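Local coordinates for Rod shape-determining protein (MreC) (Helicobacter pylori, PDB 5LP5) that binds penicillin-binding protein 2 in a core cell wall synthesis complex and probably helps maintain rod cell shape, at residues S158-I170 with V179-I191. Sequence-based numbering, arbitrary orientation.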
ATOM      1  N   SER C 158      14.888  -8.592 -14.003  1.00 22.47           N
ATOM      2  CA  SER C 158      14.765  -8.344 -12.556  1.00 22.21           C
ATOM      3  C   SER C 158      16.090  -7.974 -11.904  1.00 21.95           C
ATOM      4  O   SER C 158      17.058  -8.701 -12.030  1.00 21.17           O
ATOM      5  CB  SER C 158      14.199  -9.554 -11.835  1.00 21.91           C
ATOM      6  OG  SER C 158      13.961  -9.186 -10.481  1.00 22.26           O
ATOM      7  N   VAL C 159      16.104  -6.869 -11.164  1.00 22.89           N
ATOM      8  CA  VAL C 159      17.308  -6.403 -10.465  1.00 22.29           C
ATOM      9  C   VAL C 159      17.044  -6.137  -8.975  1.00 22.83           C
ATOM     10  O   VAL C 159      15.886  -6.070  -8.538  1.00 23.91           O
ATOM     11  CB  VAL C 159      17.879  -5.145 -11.115  1.00 22.00           C
ATOM     12  CG1 VAL C 159      18.293  -5.447 -12.544  1.00 21.78           C
ATOM     13  CG2 VAL C 159      16.890  -3.984 -11.044  1.00 22.84           C
ATOM     14  N   MET C 160      18.120  -6.013  -8.205  1.00 23.43           N
ATOM     15  CA  MET C 160      18.048  -5.685  -6.771  1.00 23.55           C
ATOM     16  C   MET C 160      19.046  -4.594  -6.385  1.00 23.10           C
ATOM     17  O   MET C 160      20.166  -4.559  -6.867  1.00 20.35           O
ATOM     18  CB  MET C 160      18.286  -6.930  -5.910  1.00 23.48           C
ATOM     19  CG  MET C 160      19.629  -7.616  -6.139  1.00 22.69           C
ATOM     20  SD  MET C 160      19.632  -9.197  -5.298  1.00 22.47           S
ATOM     21  CE  MET C 160      21.305  -9.729  -5.628  1.00 22.67           C
ATOM     22  N   ILE C 161      18.631  -3.713  -5.488  1.00 25.31           N
ATOM     23  CA  ILE C 161      19.372  -2.496  -5.168  1.00 26.57           C
ATOM     24  C   ILE C 161      19.935  -2.526  -3.749  1.00 28.22           C
ATOM     25  O   ILE C 161      19.234  -2.869  -2.791  1.00 28.92           O
ATOM     26  CB  ILE C 161      18.467  -1.266  -5.307  1.00 27.14           C
ATOM     27  CG1 ILE C 161      17.966  -1.159  -6.743  1.00 27.04           C
ATOM     28  CG2 ILE C 161      19.214   0.007  -4.937  1.00 28.43           C
ATOM     29  CD1 ILE C 161      16.871  -0.133  -6.977  1.00 27.63           C
ATOM     30  N   GLY C 162      21.204  -2.153  -3.616  1.00 29.88           N
ATOM     31  CA  GLY C 162      21.814  -2.014  -2.300  1.00 32.04           C
ATOM     32  C   GLY C 162      21.909  -3.326  -1.510  1.00 33.50           C
ATOM     33  O   GLY C 162      21.636  -4.390  -2.026  1.00 34.02           O
ATOM     34  N   GLN C 163      22.289  -3.234  -0.247  1.00 37.03           N
ATOM     35  CA  GLN C 163      22.525  -4.424   0.588  1.00 37.48           C
ATOM     36  C   GLN C 163      21.256  -5.057   1.106  1.00 36.52           C
ATOM     37  O   GLN C 163      21.263  -6.224   1.458  1.00 35.72           O
ATOM     38  CB  GLN C 163      23.426  -4.111   1.779  1.00 40.13           C
ATOM     39  CG  GLN C 163      24.759  -3.484   1.374  1.00 42.25           C
ATOM     40  CD  GLN C 163      25.995  -4.076   2.066  1.00 42.42           C
ATOM     41  OE1 GLN C 163      27.041  -4.204   1.420  1.00 41.63           O
ATOM     42  NE2 GLN C 163      25.882  -4.442   3.370  1.00 41.63           N
ATOM     43  N   ASN C 164      20.167  -4.300   1.172  1.00 36.17           N
ATOM     44  CA  ASN C 164      18.859  -4.871   1.509  1.00 37.30           C
ATOM     45  C   ASN C 164      18.134  -5.437   0.285  1.00 36.46           C
ATOM     46  O   ASN C 164      16.977  -5.858   0.380  1.00 39.61           O
ATOM     47  CB  ASN C 164      17.995  -3.850   2.226  1.00 39.41           C
ATOM     48  CG  ASN C 164      18.590  -3.452   3.565  1.00 43.10           C
ATOM     49  OD1 ASN C 164      18.708  -2.263   3.882  1.00 46.33           O
ATOM     50  ND2 ASN C 164      18.994  -4.445   4.357  1.00 44.56           N
ATOM     51  N   GLN C 165      18.824  -5.458  -0.854  1.00 32.41           N
ATOM     52  CA  GLN C 165      18.352  -6.129  -2.065  1.00 28.63           C
ATOM     53  C   GLN C 165      16.935  -5.712  -2.433  1.00 27.27           C
ATOM     54  O   GLN C 165      16.071  -6.553  -2.638  1.00 28.06           O
ATOM     55  CB  GLN C 165      18.496  -7.653  -1.907  1.00 27.20           C
ATOM     56  CG  GLN C 165      19.887  -8.054  -1.437  1.00 26.47           C
ATOM     57  CD  GLN C 165      20.152  -9.549  -1.430  1.00 25.82           C
ATOM     58  OE1 GLN C 165      19.338 -10.327  -0.962  1.00 25.03           O
ATOM     59  NE2 GLN C 165      21.338  -9.945  -1.900  1.00 24.66           N
ATOM     60  N   VAL C 166      16.709  -4.405  -2.507  1.00 26.17           N
ATOM     61  CA  VAL C 166      15.422  -3.849  -2.887  1.00 25.67           C
ATOM     62  C   VAL C 166      15.136  -4.189  -4.365  1.00 26.22           C
ATOM     63  O   VAL C 166      15.969  -3.961  -5.245  1.00 25.84           O
ATOM     64  CB  VAL C 166      15.410  -2.335  -2.699  1.00 25.36           C
ATOM     65  CG1 VAL C 166      14.185  -1.715  -3.334  1.00 26.52           C
ATOM     66  CG2 VAL C 166      15.467  -1.982  -1.231  1.00 25.80           C
ATOM     67  N   LEU C 167      13.944  -4.730  -4.630  1.00 26.66           N
ATOM     68  CA  LEU C 167      13.624  -5.317  -5.930  1.00 26.20           C
ATOM     69  C   LEU C 167      12.936  -4.330  -6.858  1.00 26.09           C
ATOM     70  O   LEU C 167      12.177  -3.470  -6.414  1.00 26.43           O
ATOM     71  CB  LEU C 167      12.716  -6.525  -5.728  1.00 27.74           C
ATOM     72  CG  LEU C 167      13.413  -7.756  -5.091  1.00 28.86           C
ATOM     73  CD1 LEU C 167      12.414  -8.848  -4.710  1.00 28.88           C
ATOM     74  CD2 LEU C 167      14.548  -8.302  -5.995  1.00 29.00           C
ATOM     75  N   GLY C 168      13.222  -4.446  -8.144  1.00 25.81           N
ATOM     76  CA  GLY C 168      12.535  -3.673  -9.168  1.00 25.67           C
ATOM     77  C   GLY C 168      12.670  -4.379 -10.512  1.00 25.42           C
ATOM     78  O   GLY C 168      13.219  -5.488 -10.586  1.00 24.85           O
ATOM     79  N   PHE C 169      12.164  -3.743 -11.569  1.00 25.19           N
ATOM     80  CA  PHE C 169      12.330  -4.278 -12.928  1.00 25.24           C
ATOM     81  C   PHE C 169      12.913  -3.261 -13.873  1.00 25.08           C
ATOM     82  O   PHE C 169      12.572  -2.074 -13.813  1.00 25.38           O
ATOM     83  CB  PHE C 169      11.008  -4.770 -13.505  1.00 25.77           C
ATOM     84  CG  PHE C 169      10.430  -5.954 -12.787  1.00 26.02           C
ATOM     85  CD1 PHE C 169      10.895  -7.235 -13.059  1.00 25.06           C
ATOM     86  CD2 PHE C 169       9.411  -5.792 -11.857  1.00 26.15           C
ATOM     87  CE1 PHE C 169      10.361  -8.326 -12.414  1.00 24.73           C
ATOM     88  CE2 PHE C 169       8.888  -6.883 -11.204  1.00 26.20           C
ATOM     89  CZ  PHE C 169       9.359  -8.153 -11.490  1.00 25.48           C
ATOM     90  N   ILE C 170      13.803  -3.729 -14.732  1.00 25.37           N
ATOM     91  CA  ILE C 170      14.512  -2.833 -15.620  1.00 26.60           C
ATOM     92  C   ILE C 170      13.562  -2.425 -16.737  1.00 26.23           C
ATOM     93  O   ILE C 170      12.888  -3.236 -17.342  1.00 27.10           O
ATOM     94  CB  ILE C 170      15.789  -3.491 -16.198  1.00 27.78           C
ATOM     95  CG1 ILE C 170      16.943  -3.477 -15.183  1.00 28.09           C
ATOM     96  CG2 ILE C 170      16.219  -2.857 -17.505  1.00 27.89           C
ATOM     97  CD1 ILE C 170      17.634  -2.145 -14.990  1.00 28.66           C
ATOM     98  N   VAL C 179      16.383   2.480 -16.471  1.00 25.97           N
ATOM     99  CA  VAL C 179      15.593   2.783 -15.274  1.00 25.88           C
ATOM    100  C   VAL C 179      15.232   1.516 -14.529  1.00 25.96           C
ATOM    101  O   VAL C 179      14.972   0.488 -15.152  1.00 25.72           O
ATOM    102  CB  VAL C 179      14.294   3.497 -15.674  1.00 25.90           C
ATOM    103  CG1 VAL C 179      13.376   3.657 -14.467  1.00 25.40           C
ATOM    104  CG2 VAL C 179      14.603   4.827 -16.379  1.00 26.68           C
ATOM    105  N   VAL C 180      15.246   1.577 -13.201  1.00 26.31           N
ATOM    106  CA  VAL C 180      14.617   0.529 -12.399  1.00 26.93           C
ATOM    107  C   VAL C 180      13.238   1.015 -11.979  1.00 28.46           C
ATOM    108  O   VAL C 180      13.088   2.049 -11.330  1.00 28.44           O
ATOM    109  CB  VAL C 180      15.423   0.166 -11.139  1.00 26.62           C
ATOM    110  CG1 VAL C 180      14.719  -0.921 -10.357  1.00 25.97           C
ATOM    111  CG2 VAL C 180      16.836  -0.265 -11.502  1.00 26.89           C
ATOM    112  N   ASP C 181      12.237   0.248 -12.345  1.00 30.77           N
ATOM    113  CA  ASP C 181      10.846   0.607 -12.119  1.00 33.42           C
ATOM    114  C   ASP C 181      10.226  -0.277 -11.043  1.00 31.66           C
ATOM    115  O   ASP C 181      10.769  -1.336 -10.708  1.00 33.11           O
ATOM    116  CB  ASP C 181      10.083   0.436 -13.443  1.00 37.06           C
ATOM    117  CG  ASP C 181       9.771   1.746 -14.107  1.00 39.90           C
ATOM    118  OD1 ASP C 181       9.335   2.653 -13.359  1.00 44.31           O
ATOM    119  OD2 ASP C 181       9.955   1.858 -15.352  1.00 41.72           O
ATOM    120  N   PHE C 182       9.103   0.198 -10.515  1.00 29.99           N
ATOM    121  CA  PHE C 182       8.213  -0.581  -9.644  1.00 28.54           C
ATOM    122  C   PHE C 182       8.763  -0.964  -8.270  1.00 27.20           C
ATOM    123  O   PHE C 182       8.486  -2.028  -7.742  1.00 28.59           O
ATOM    124  CB  PHE C 182       7.676  -1.808 -10.373  1.00 28.37           C
ATOM    125  CG  PHE C 182       7.162  -1.519 -11.757  1.00 28.47           C
ATOM    126  CD1 PHE C 182       6.292  -0.453 -12.006  1.00 28.91           C
ATOM    127  CD2 PHE C 182       7.626  -2.270 -12.828  1.00 27.41           C
ATOM    128  CE1 PHE C 182       5.859  -0.190 -13.291  1.00 28.82           C
ATOM    129  CE2 PHE C 182       7.167  -2.034 -14.117  1.00 27.15           C
ATOM    130  CZ  PHE C 182       6.283  -0.991 -14.349  1.00 28.05           C
ATOM    131  N   ILE C 183       9.479  -0.037  -7.668  1.00 26.06           N
ATOM    132  CA  ILE C 183      10.058  -0.198  -6.336  1.00 25.64           C
ATOM    133  C   ILE C 183       9.072   0.249  -5.255  1.00 27.30           C
ATOM    134  O   ILE C 183       8.399   1.278  -5.394  1.00 28.49           O
ATOM    135  CB  ILE C 183      11.304   0.681  -6.207  1.00 24.26           C
ATOM    136  CG1 ILE C 183      12.266   0.426  -7.363  1.00 24.02           C
ATOM    137  CG2 ILE C 183      12.002   0.478  -4.886  1.00 24.38           C
ATOM    138  CD1 ILE C 183      13.329   1.500  -7.542  1.00 23.77           C
ATOM    139  N   VAL C 184       9.017  -0.496  -4.165  1.00 27.60           N
ATOM    140  CA  VAL C 184       8.098  -0.147  -3.070  1.00 28.96           C
ATOM    141  C   VAL C 184       8.420   1.232  -2.516  1.00 29.60           C
ATOM    142  O   VAL C 184       9.566   1.568  -2.343  1.00 29.67           O
ATOM    143  CB  VAL C 184       8.103  -1.199  -1.919  1.00 28.89           C
ATOM    144  CG1 VAL C 184       7.678  -2.565  -2.415  1.00 28.50           C
ATOM    145  CG2 VAL C 184       9.469  -1.346  -1.320  1.00 28.96           C
ATOM    146  N   PRO C 185       7.403   2.041  -2.228  1.00 31.55           N
ATOM    147  CA  PRO C 185       7.663   3.415  -1.802  1.00 32.82           C
ATOM    148  C   PRO C 185       8.356   3.527  -0.440  1.00 34.68           C
ATOM    149  O   PRO C 185       9.018   4.529  -0.168  1.00 34.36           O
ATOM    150  CB  PRO C 185       6.259   4.049  -1.739  1.00 33.88           C
ATOM    151  CG  PRO C 185       5.362   3.084  -2.424  1.00 33.25           C
ATOM    152  CD  PRO C 185       5.970   1.734  -2.192  1.00 32.35           C
ATOM    153  N   SER C 186       8.235   2.503   0.396  1.00 37.16           N
ATOM    154  CA  SER C 186       8.840   2.550   1.720  1.00 38.47           C
ATOM    155  C   SER C 186      10.314   2.178   1.729  1.00 38.58           C
ATOM    156  O   SER C 186      10.939   2.267   2.776  1.00 40.24           O
ATOM    157  CB  SER C 186       8.096   1.613   2.674  1.00 39.20           C
ATOM    158  OG  SER C 186       8.235   0.259   2.284  1.00 37.12           O
ATOM    159  N   ALA C 187      10.858   1.776   0.579  1.00 37.18           N
ATOM    160  CA  ALA C 187      12.226   1.254   0.489  1.00 36.36           C
ATOM    161  C   ALA C 187      13.265   2.343   0.572  1.00 37.46           C
ATOM    162  O   ALA C 187      13.068   3.452   0.076  1.00 36.70           O
ATOM    163  CB  ALA C 187      12.432   0.492  -0.802  1.00 34.72           C
ATOM    164  N   GLU C 188      14.391   2.000   1.199  1.00 39.84           N
ATOM    165  CA  GLU C 188      15.449   2.962   1.467  1.00 41.24           C
ATOM    166  C   GLU C 188      16.534   2.796   0.430  1.00 39.47           C
ATOM    167  O   GLU C 188      17.288   1.827   0.458  1.00 38.93           O
ATOM    168  CB  GLU C 188      16.002   2.771   2.868  1.00 43.47           C
ATOM    169  CG  GLU C 188      15.099   3.353   3.933  1.00 45.34           C
ATOM    170  CD  GLU C 188      15.645   3.163   5.323  1.00 49.25           C
ATOM    171  OE1 GLU C 188      16.285   2.118   5.584  1.00 50.17           O
ATOM    172  OE2 GLU C 188      15.420   4.068   6.161  1.00 54.39           O
ATOM    173  N   ILE C 189      16.585   3.751  -0.493  1.00 39.45           N
ATOM    174  CA  ILE C 189      17.600   3.771  -1.547  1.00 40.08           C
ATOM    175  C   ILE C 189      18.446   5.027  -1.443  1.00 39.12           C
ATOM    176  O   ILE C 189      17.944   6.068  -1.065  1.00 41.51           O
ATOM    177  CB  ILE C 189      16.942   3.801  -2.933  1.00 41.25           C
ATOM    178  CG1 ILE C 189      15.967   2.657  -3.125  1.00 41.55           C
ATOM    179  CG2 ILE C 189      17.999   3.778  -4.026  1.00 42.20           C
ATOM    180  CD1 ILE C 189      15.139   2.860  -4.374  1.00 42.54           C
ATOM    181  N   ASN C 190      19.715   4.912  -1.798  1.00 38.16           N
ATOM    182  CA  ASN C 190      20.629   6.046  -1.769  1.00 38.53           C
ATOM    183  C   ASN C 190      21.319   6.242  -3.109  1.00 36.19           C
ATOM    184  O   ASN C 190      21.601   5.260  -3.830  1.00 34.10           O
ATOM    185  CB  ASN C 190      21.692   5.848  -0.700  1.00 42.16           C
ATOM    186  CG  ASN C 190      21.116   5.691   0.703  1.00 44.80           C
ATOM    187  OD1 ASN C 190      20.584   6.660   1.288  1.00 46.58           O
ATOM    188  ND2 ASN C 190      21.325   4.496   1.305  1.00 43.76           N
ATOM    189  N   ILE C 191      21.578   7.502  -3.449  1.00 34.66           N
ATOM    190  CA  ILE C 191      22.299   7.798  -4.677  1.00 32.71           C
ATOM    191  C   ILE C 191      23.662   7.101  -4.612  1.00 32.67           C
ATOM    192  O   ILE C 191      24.374   7.233  -3.621  1.00 30.41           O
ATOM    193  CB  ILE C 191      22.523   9.312  -4.899  1.00 33.08           C
ATOM    194  CG1 ILE C 191      21.238  10.098  -4.748  1.00 31.76           C
ATOM    195  CG2 ILE C 191      23.105   9.537  -6.282  1.00 32.70           C
ATOM    196  CD1 ILE C 191      20.115   9.511  -5.549  1.00 31.35           C
TER
HETATM  197  O   HOH W   1      18.221  -0.365   1.690  1.00 28.04           O
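Phe169 and Asp181 form an antiparallel hydrogen-bonded pair where strand 166-170 meets strand 179-183, with Ile170 and Val180 as the next, non-hydrogen-bonded pair. Both bonds of the first pair are nearly straight: Phe169 N to Asp181 O is 2.9 Å and Asp181 N to Phe169 O is 2.8 Å. The N-to-C directions of the two short segments make 126°, well short of antiparallel, so the strands splay beyond the pair. Strand 158-161 pairs with 166-170 on its other edge through a hairpin that contains a G1 beta bulge.

Val180 occupies the middle of the apolar face. Its chi1 of 180° turns CG1 over Gly168, 3.7 Å from Gly168 CA, and leaves CG2 facing Val159 and Ile170. CG2 meets Val159 CG2 tip to tip at 3.7 Å and also touches Ile170 CD1. Further along, Ile161 CD1 reaches Ile183 CD1 at 3.9 Å, the two side chains crossing at about a right angle. Val166 CG1 packs against Ile183 CG2 and Ala187 CB, which ties the turn at 184-187 to the sheet. A water donates to both Asn164 OD1 and Glu188 O, linking the two loops.

On the opposite face, Phe169 CD2 approaches the edge of the Phe182 ring at 4.1 Å. Asp181 CB sits over the centre of the same ring, while Asp181 OD1 bonds to Ser224 OG. Phe169 also stacks on Tyr134 of the PBP2 chain, and Phe182 O accepts a bond from Tyr127 of that chain.

The chemistry is thus two-sided: aliphatic branches line the inside of the barrel formed by strands 158-161 to 223-228, partly exposed at the Val166-Ala187 end, and the aromatic pair forms part of the surface that binds PBP2.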